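Local structure of tyrosine--tRNA ligase, mitochondrial (Emericella nidulans, 5IHX) at residues 69-81 with 132-144. The protein probably attaches tyrosine to mitochondrial tRNA(Tyr), using ATP and releasing AMP and diphosphate. Residues are numbered along the deposited sequence; the frame is centred on the assembly and turned at random.
With TYR (tyrosine), chain C.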
ATOM      1  N   TYR A  69       2.453  22.758   9.062  1.00 25.71           N
ATOM      2  CA  TYR A  69       1.535  22.542   7.949  1.00 24.31           C
ATOM      3  C   TYR A  69       0.180  22.019   8.392  1.00 22.72           C
ATOM      4  O   TYR A  69       0.034  21.442   9.472  1.00 27.20           O
ATOM      5  CB  TYR A  69       2.148  21.578   6.923  1.00 20.75           C
ATOM      6  CG  TYR A  69       1.830  20.110   7.133  1.00 27.52           C
ATOM      7  CD1 TYR A  69       0.779  19.508   6.452  1.00 33.72           C
ATOM      8  CD2 TYR A  69       2.595  19.321   7.984  1.00 30.06           C
ATOM      9  CE1 TYR A  69       0.484  18.168   6.625  1.00 26.71           C
ATOM     10  CE2 TYR A  69       2.309  17.972   8.161  1.00 29.34           C
ATOM     11  CZ  TYR A  69       1.254  17.404   7.476  1.00 41.69           C
ATOM     12  OH  TYR A  69       0.960  16.068   7.643  1.00 40.56           O
ATOM     13  N   ALA A  70      -0.813  22.262   7.540  1.00 27.22           N
ATOM     14  CA  ALA A  70      -2.152  21.721   7.708  1.00 28.42           C
ATOM     15  C   ALA A  70      -2.586  21.116   6.385  1.00 29.86           C
ATOM     16  O   ALA A  70      -2.278  21.657   5.324  1.00 25.08           O
ATOM     17  CB  ALA A  70      -3.115  22.799   8.147  1.00 27.14           C
ATOM     18  N   GLY A  71      -3.288  19.990   6.454  1.00 29.97           N
ATOM     19  CA  GLY A  71      -3.738  19.294   5.263  1.00 26.87           C
ATOM     20  C   GLY A  71      -5.233  19.415   5.044  1.00 30.78           C
ATOM     21  O   GLY A  71      -5.996  19.587   5.992  1.00 32.14           O
ATOM     22  N   VAL A  72      -5.648  19.328   3.785  1.00 28.20           N
ATOM     23  CA  VAL A  72      -7.064  19.327   3.449  1.00 29.46           C
ATOM     24  C   VAL A  72      -7.300  18.429   2.239  1.00 29.90           C
ATOM     25  O   VAL A  72      -6.571  18.503   1.250  1.00 31.70           O
ATOM     26  CB  VAL A  72      -7.592  20.759   3.165  1.00 37.40           C
ATOM     27  CG1 VAL A  72      -6.765  21.446   2.079  1.00 35.49           C
ATOM     28  CG2 VAL A  72      -9.064  20.723   2.772  1.00 37.69           C
ATOM     29  N   ASP A  73      -8.305  17.562   2.338  1.00 33.24           N
ATOM     30  CA  ASP A  73      -8.667  16.672   1.239  1.00 46.70           C
ATOM     31  C   ASP A  73      -9.802  17.292   0.419  1.00 44.07           C
ATOM     32  O   ASP A  73     -10.857  17.614   0.968  1.00 42.91           O
ATOM     33  CB  ASP A  73      -9.081  15.292   1.759  1.00 48.79           C
ATOM     34  CG  ASP A  73      -7.891  14.423   2.140  1.00 54.33           C
ATOM     35  OD1 ASP A  73      -8.110  13.299   2.639  1.00 51.49           O
ATOM     36  OD2 ASP A  73      -6.735  14.840   1.905  1.00 50.79           O
ATOM     37  N   PRO A  74      -9.589  17.466  -0.898  1.00 32.57           N
ATOM     38  CA  PRO A  74     -10.612  18.068  -1.759  1.00 40.41           C
ATOM     39  C   PRO A  74     -11.792  17.140  -2.064  1.00 47.07           C
ATOM     40  O   PRO A  74     -11.796  16.462  -3.091  1.00 61.87           O
ATOM     41  CB  PRO A  74      -9.835  18.401  -3.036  1.00 37.50           C
ATOM     42  CG  PRO A  74      -8.757  17.384  -3.090  1.00 40.57           C
ATOM     43  CD  PRO A  74      -8.366  17.140  -1.657  1.00 28.83           C
ATOM     44  N   THR A  75     -12.775  17.119  -1.168  1.00 44.55           N
ATOM     45  CA  THR A  75     -13.995  16.342  -1.367  1.00 55.43           C
ATOM     46  C   THR A  75     -15.105  17.221  -1.941  1.00 49.48           C
ATOM     47  O   THR A  75     -16.201  16.743  -2.238  1.00 52.21           O
ATOM     48  CB  THR A  75     -14.491  15.717  -0.049  1.00 58.93           C
ATOM     49  OG1 THR A  75     -14.773  16.753   0.900  1.00 59.97           O
ATOM     50  CG2 THR A  75     -13.445  14.775   0.523  1.00 56.19           C
ATOM     51  N   ALA A  76     -14.811  18.509  -2.087  1.00 47.76           N
ATOM     52  CA  ALA A  76     -15.743  19.471  -2.662  1.00 40.52           C
ATOM     53  C   ALA A  76     -14.953  20.494  -3.473  1.00 35.97           C
ATOM     54  O   ALA A  76     -13.740  20.614  -3.300  1.00 37.43           O
ATOM     55  CB  ALA A  76     -16.554  20.150  -1.565  1.00 40.28           C
ATOM     56  N   PRO A  77     -15.628  21.229  -4.371  1.00 39.20           N
ATOM     57  CA  PRO A  77     -14.902  22.238  -5.151  1.00 40.55           C
ATOM     58  C   PRO A  77     -14.455  23.427  -4.301  1.00 41.65           C
ATOM     59  O   PRO A  77     -13.670  24.259  -4.755  1.00 37.07           O
ATOM     60  CB  PRO A  77     -15.927  22.672  -6.202  1.00 33.90           C
ATOM     61  CG  PRO A  77     -17.244  22.372  -5.597  1.00 35.92           C
ATOM     62  CD  PRO A  77     -17.050  21.153  -4.753  1.00 36.88           C
ATOM     63  N   SER A  78     -14.954  23.489  -3.071  1.00 38.00           N
ATOM     64  CA  SER A  78     -14.681  24.606  -2.180  1.00 36.11           C
ATOM     65  C   SER A  78     -14.537  24.147  -0.737  1.00 31.72           C
ATOM     66  O   SER A  78     -15.129  23.150  -0.325  1.00 36.29           O
ATOM     67  CB  SER A  78     -15.795  25.650  -2.275  1.00 32.77           C
ATOM     68  OG  SER A  78     -15.674  26.613  -1.243  1.00 30.62           O
ATOM     69  N   MET A  79     -13.736  24.884   0.022  1.00 24.30           N
ATOM     70  CA  MET A  79     -13.724  24.756   1.468  1.00 35.21           C
ATOM     71  C   MET A  79     -14.889  25.540   2.052  1.00 37.69           C
ATOM     72  O   MET A  79     -15.491  26.373   1.367  1.00 29.11           O
ATOM     73  CB  MET A  79     -12.403  25.269   2.037  1.00 33.30           C
ATOM     74  CG  MET A  79     -11.200  24.421   1.660  1.00 47.74           C
ATOM     75  SD  MET A  79      -9.700  24.948   2.498  1.00 56.81           S
ATOM     76  CE  MET A  79      -9.475  26.569   1.766  1.00 60.10           C
ATOM     77  N   HIS A  80     -15.197  25.271   3.316  1.00 29.92           N
ATOM     78  CA  HIS A  80     -16.217  26.018   4.039  1.00 33.58           C
ATOM     79  C   HIS A  80     -15.648  26.454   5.381  1.00 28.96           C
ATOM     80  O   HIS A  80     -14.506  26.136   5.709  1.00 32.13           O
ATOM     81  CB  HIS A  80     -17.486  25.179   4.228  1.00 29.06           C
ATOM     82  CG  HIS A  80     -17.236  23.829   4.815  1.00 34.80           C
ATOM     83  ND1 HIS A  80     -17.358  23.568   6.164  1.00 40.56           N
ATOM     84  CD2 HIS A  80     -16.883  22.657   4.236  1.00 46.94           C
ATOM     85  CE1 HIS A  80     -17.082  22.296   6.390  1.00 40.48           C
ATOM     86  NE2 HIS A  80     -16.789  21.722   5.237  1.00 35.06           N
ATOM     87  N   VAL A  81     -16.445  27.185   6.149  1.00 24.77           N
ATOM     88  CA  VAL A  81     -15.979  27.787   7.393  1.00 27.95           C
ATOM     89  C   VAL A  81     -15.442  26.729   8.359  1.00 31.64           C
ATOM     90  O   VAL A  81     -14.570  27.017   9.176  1.00 26.86           O
ATOM     91  CB  VAL A  81     -17.107  28.605   8.056  1.00 23.66           C
ATOM     92  CG1 VAL A  81     -16.710  29.067   9.457  1.00 30.09           C
ATOM     93  CG2 VAL A  81     -17.460  29.801   7.190  1.00 30.46           C
ATOM     94  N   ASN A 132     -12.755  19.182  -8.579  1.00 36.41           N
ATOM     95  CA  ASN A 132     -12.704  19.585  -7.180  1.00 32.82           C
ATOM     96  C   ASN A 132     -11.294  19.976  -6.760  1.00 35.94           C
ATOM     97  O   ASN A 132     -11.089  20.977  -6.073  1.00 37.75           O
ATOM     98  CB  ASN A 132     -13.206  18.452  -6.284  1.00 35.09           C
ATOM     99  CG  ASN A 132     -14.716  18.308  -6.307  1.00 44.87           C
ATOM    100  OD1 ASN A 132     -15.427  19.143  -6.866  1.00 40.36           O
ATOM    101  ND2 ASN A 132     -15.214  17.238  -5.697  1.00 56.90           N
ATOM    102  N   MET A 133     -10.324  19.173  -7.182  1.00 40.31           N
ATOM    103  CA  MET A 133      -8.928  19.383  -6.826  1.00 38.45           C
ATOM    104  C   MET A 133      -8.398  20.692  -7.409  1.00 34.04           C
ATOM    105  O   MET A 133      -7.685  21.438  -6.739  1.00 30.91           O
ATOM    106  CB  MET A 133      -8.087  18.200  -7.312  1.00 34.90           C
ATOM    107  CG  MET A 133      -6.668  18.171  -6.769  1.00 47.39           C
ATOM    108  SD  MET A 133      -5.676  16.827  -7.454  1.00 61.62           S
ATOM    109  CE  MET A 133      -6.715  15.403  -7.109  1.00 82.81           C
ATOM    110  N   ALA A 134      -8.759  20.969  -8.657  1.00 31.82           N
ATOM    111  CA  ALA A 134      -8.298  22.173  -9.336  1.00 31.34           C
ATOM    112  C   ALA A 134      -8.925  23.427  -8.723  1.00 32.73           C
ATOM    113  O   ALA A 134      -8.259  24.451  -8.558  1.00 32.77           O
ATOM    114  CB  ALA A 134      -8.613  22.093 -10.823  1.00 26.33           C
ATOM    115  N   SER A 135     -10.208  23.342  -8.389  1.00 30.99           N
ATOM    116  CA  SER A 135     -10.916  24.465  -7.783  1.00 33.48           C
ATOM    117  C   SER A 135     -10.373  24.779  -6.393  1.00 35.94           C
ATOM    118  O   SER A 135     -10.211  25.944  -6.030  1.00 35.74           O
ATOM    119  CB  SER A 135     -12.415  24.172  -7.698  1.00 31.79           C
ATOM    120  OG  SER A 135     -12.970  23.994  -8.989  1.00 51.74           O
ATOM    121  N   MET A 136     -10.094  23.736  -5.618  1.00 30.88           N
ATOM    122  CA  MET A 136      -9.587  23.914  -4.263  1.00 35.08           C
ATOM    123  C   MET A 136      -8.168  24.480  -4.295  1.00 26.54           C
ATOM    124  O   MET A 136      -7.793  25.285  -3.443  1.00 27.97           O
ATOM    125  CB  MET A 136      -9.596  22.589  -3.499  1.00 36.58           C
ATOM    126  CG  MET A 136      -9.278  22.736  -2.016  1.00 58.34           C
ATOM    127  SD  MET A 136     -10.224  21.626  -0.949  1.00 58.48           S
ATOM    128  CE  MET A 136     -11.892  22.228  -1.184  1.00 56.70           C
ATOM    129  N   HIS A 137      -7.385  24.051  -5.280  1.00 29.86           N
ATOM    130  CA  HIS A 137      -6.022  24.542  -5.448  1.00 32.80           C
ATOM    131  C   HIS A 137      -6.017  26.051  -5.695  1.00 32.34           C
ATOM    132  O   HIS A 137      -5.223  26.786  -5.106  1.00 29.91           O
ATOM    133  CB  HIS A 137      -5.333  23.811  -6.603  1.00 41.60           C
ATOM    134  CG  HIS A 137      -3.909  24.220  -6.815  1.00 38.80           C
ATOM    135  ND1 HIS A 137      -2.848  23.521  -6.280  1.00 41.71           N
ATOM    136  CD2 HIS A 137      -3.369  25.253  -7.504  1.00 43.15           C
ATOM    137  CE1 HIS A 137      -1.716  24.105  -6.630  1.00 40.10           C
ATOM    138  NE2 HIS A 137      -2.004  25.160  -7.372  1.00 45.23           N
ATOM    139  N   MET A 138      -6.911  26.508  -6.568  1.00 31.92           N
ATOM    140  CA  MET A 138      -7.036  27.932  -6.862  1.00 27.00           C
ATOM    141  C   MET A 138      -7.459  28.712  -5.623  1.00 25.14           C
ATOM    142  O   MET A 138      -6.935  29.791  -5.343  1.00 27.37           O
ATOM    143  CB  MET A 138      -8.053  28.167  -7.978  1.00 30.04           C
ATOM    144  CG  MET A 138      -7.589  27.737  -9.361  1.00 39.10           C
ATOM    145  SD  MET A 138      -8.928  27.763 -10.573  1.00 78.88           S
ATOM    146  CE  MET A 138      -9.483  29.465 -10.453  1.00 66.71           C
ATOM    147  N   GLN A 139      -8.409  28.154  -4.879  1.00 26.82           N
ATOM    148  CA  GLN A 139      -8.932  28.820  -3.692  1.00 30.60           C
ATOM    149  C   GLN A 139      -7.867  28.958  -2.611  1.00 32.71           C
ATOM    150  O   GLN A 139      -7.820  29.963  -1.903  1.00 31.10           O
ATOM    151  CB  GLN A 139     -10.141  28.062  -3.145  1.00 28.99           C
ATOM    152  CG  GLN A 139     -10.741  28.695  -1.899  1.00 34.16           C
ATOM    153  CD  GLN A 139     -12.040  28.045  -1.480  1.00 36.60           C
ATOM    154  OE1 GLN A 139     -12.045  27.022  -0.793  1.00 35.02           O
ATOM    155  NE2 GLN A 139     -13.156  28.648  -1.883  1.00 32.49           N
ATOM    156  N   LEU A 140      -7.016  27.945  -2.489  1.00 24.85           N
ATOM    157  CA  LEU A 140      -5.946  27.964  -1.499  1.00 27.61           C
ATOM    158  C   LEU A 140      -4.874  28.981  -1.877  1.00 25.06           C
ATOM    159  O   LEU A 140      -4.316  29.661  -1.015  1.00 27.28           O
ATOM    160  CB  LEU A 140      -5.332  26.570  -1.355  1.00 27.65           C
ATOM    161  CG  LEU A 140      -6.198  25.541  -0.623  1.00 31.13           C
ATOM    162  CD1 LEU A 140      -5.649  24.138  -0.815  1.00 33.30           C
ATOM    163  CD2 LEU A 140      -6.271  25.871   0.859  1.00 31.95           C
ATOM    164  N   LYS A 141      -4.586  29.083  -3.169  1.00 27.02           N
ATOM    165  CA  LYS A 141      -3.667  30.098  -3.664  1.00 25.59           C
ATOM    166  C   LYS A 141      -4.228  31.476  -3.322  1.00 26.27           C
ATOM    167  O   LYS A 141      -3.521  32.350  -2.815  1.00 28.72           O
ATOM    168  CB  LYS A 141      -3.470  29.954  -5.174  1.00 28.08           C
ATOM    169  CG  LYS A 141      -2.445  28.898  -5.573  1.00 36.77           C
ATOM    170  CD  LYS A 141      -1.845  29.179  -6.946  1.00 44.51           C
ATOM    171  CE  LYS A 141      -0.397  29.633  -6.844  1.00 67.14           C
ATOM    172  NZ  LYS A 141       0.106  30.203  -8.125  1.00 78.21           N
ATOM    173  N   LYS A 142      -5.515  31.646  -3.602  1.00 26.72           N
ATOM    174  CA  LYS A 142      -6.230  32.888  -3.327  1.00 29.77           C
ATOM    175  C   LYS A 142      -6.217  33.217  -1.832  1.00 32.41           C
ATOM    176  O   LYS A 142      -5.982  34.360  -1.438  1.00 28.41           O
ATOM    177  CB  LYS A 142      -7.666  32.772  -3.847  1.00 33.90           C
ATOM    178  CG  LYS A 142      -8.554  33.982  -3.625  1.00 51.73           C
ATOM    179  CD  LYS A 142      -9.895  33.779  -4.326  1.00 66.84           C
ATOM    180  CE  LYS A 142     -10.869  34.920  -4.072  1.00 60.03           C
ATOM    181  NZ  LYS A 142     -11.424  34.888  -2.692  1.00 53.78           N
ATOM    182  N   LEU A 143      -6.465  32.209  -1.001  1.00 24.45           N
ATOM    183  CA  LEU A 143      -6.464  32.398   0.445  1.00 24.78           C
ATOM    184  C   LEU A 143      -5.084  32.829   0.940  1.00 27.37           C
ATOM    185  O   LEU A 143      -4.970  33.680   1.823  1.00 25.13           O
ATOM    186  CB  LEU A 143      -6.904  31.117   1.154  1.00 24.27           C
ATOM    187  CG  LEU A 143      -6.921  31.166   2.686  1.00 29.03           C
ATOM    188  CD1 LEU A 143      -7.913  32.209   3.187  1.00 23.40           C
ATOM    189  CD2 LEU A 143      -7.250  29.798   3.266  1.00 31.30           C
ATOM    190  N   GLY A 144      -4.042  32.243   0.360  1.00 24.31           N
ATOM    191  CA  GLY A 144      -2.678  32.604   0.701  1.00 24.57           C
ATOM    192  C   GLY A 144      -2.395  34.078   0.477  1.00 24.27           C
ATOM    193  O   GLY A 144      -1.792  34.742   1.320  1.00 25.61           O
TER
HETATM  194  N   TYR C 501      -6.713  13.746   6.784  1.00 56.37           N
HETATM  195  CA  TYR C 501      -7.053  15.194   6.888  1.00 53.00           C
HETATM  196  C   TYR C 501      -8.562  15.404   6.833  1.00 64.03           C
HETATM  197  O   TYR C 501      -9.091  16.377   7.373  1.00 65.23           O
HETATM  198  CB  TYR C 501      -6.374  15.985   5.769  1.00 42.72           C
HETATM  199  CG  TYR C 501      -4.900  15.693   5.638  1.00 46.65           C
HETATM  200  CD1 TYR C 501      -4.010  16.050   6.644  1.00 37.83           C
HETATM  201  CD2 TYR C 501      -4.394  15.058   4.510  1.00 41.38           C
HETATM  202  CE1 TYR C 501      -2.662  15.786   6.530  1.00 42.87           C
HETATM  203  CE2 TYR C 501      -3.048  14.788   4.388  1.00 40.14           C
HETATM  204  CZ  TYR C 501      -2.186  15.156   5.400  1.00 45.09           C
HETATM  205  OH  TYR C 501      -0.844  14.889   5.285  1.00 52.22           O
HETATM  206  OXT TYR C 501      -9.287  14.605   6.240  1.00 60.43           O
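Asn132 lays its amide flat over a face of the Ala76-Pro77 peptide, and its side chain runs beside the Pro77 ring in the same direction. OD1 of Asn132 comes within 3.3 Å of Pro77 N, but that nitrogen carries no hydrogen to bond. Met133 meets the ring of Pro74 (CG to CG 4.3 Å), while Ser135 brings its CB to Pro77 O and turns its hydroxyl to Ala131 O.

Met136 threads its sulfur and methyl into the loop. CG is anti to the backbone N (chi1 -171°), and bends at chi2 and chi3 carry SD to 3.7 Å from Pro74 CA and the methyl CE among Ala76 O, Ser78 C and Met79 CG. The contact sits at the end of strand 68-72, in the parallel core of the class I Rossmann-type catalytic domain, where the next loop passes over helix 126-153. On the same strand, Tyr69 OH donates to the hydroxyl of the bound tyrosine (3.2 Å).

Gln139, extended beyond CG, turns its amide to the loop backbone: OE1 accepts Met79 N at 2.8 Å in the carbonyl plane, on a lone pair, with N-H...O at 165°. NE2 gives Ser78 OG a weak bond of 3.3 Å.

Leu140 points CD1 tip to tip at Val72 CG1, 4.1 Å away; its CD2 lies 3.4 Å from Met79 CE, shorter than usual carbon contact, and that methyl also touches Leu143 CD2.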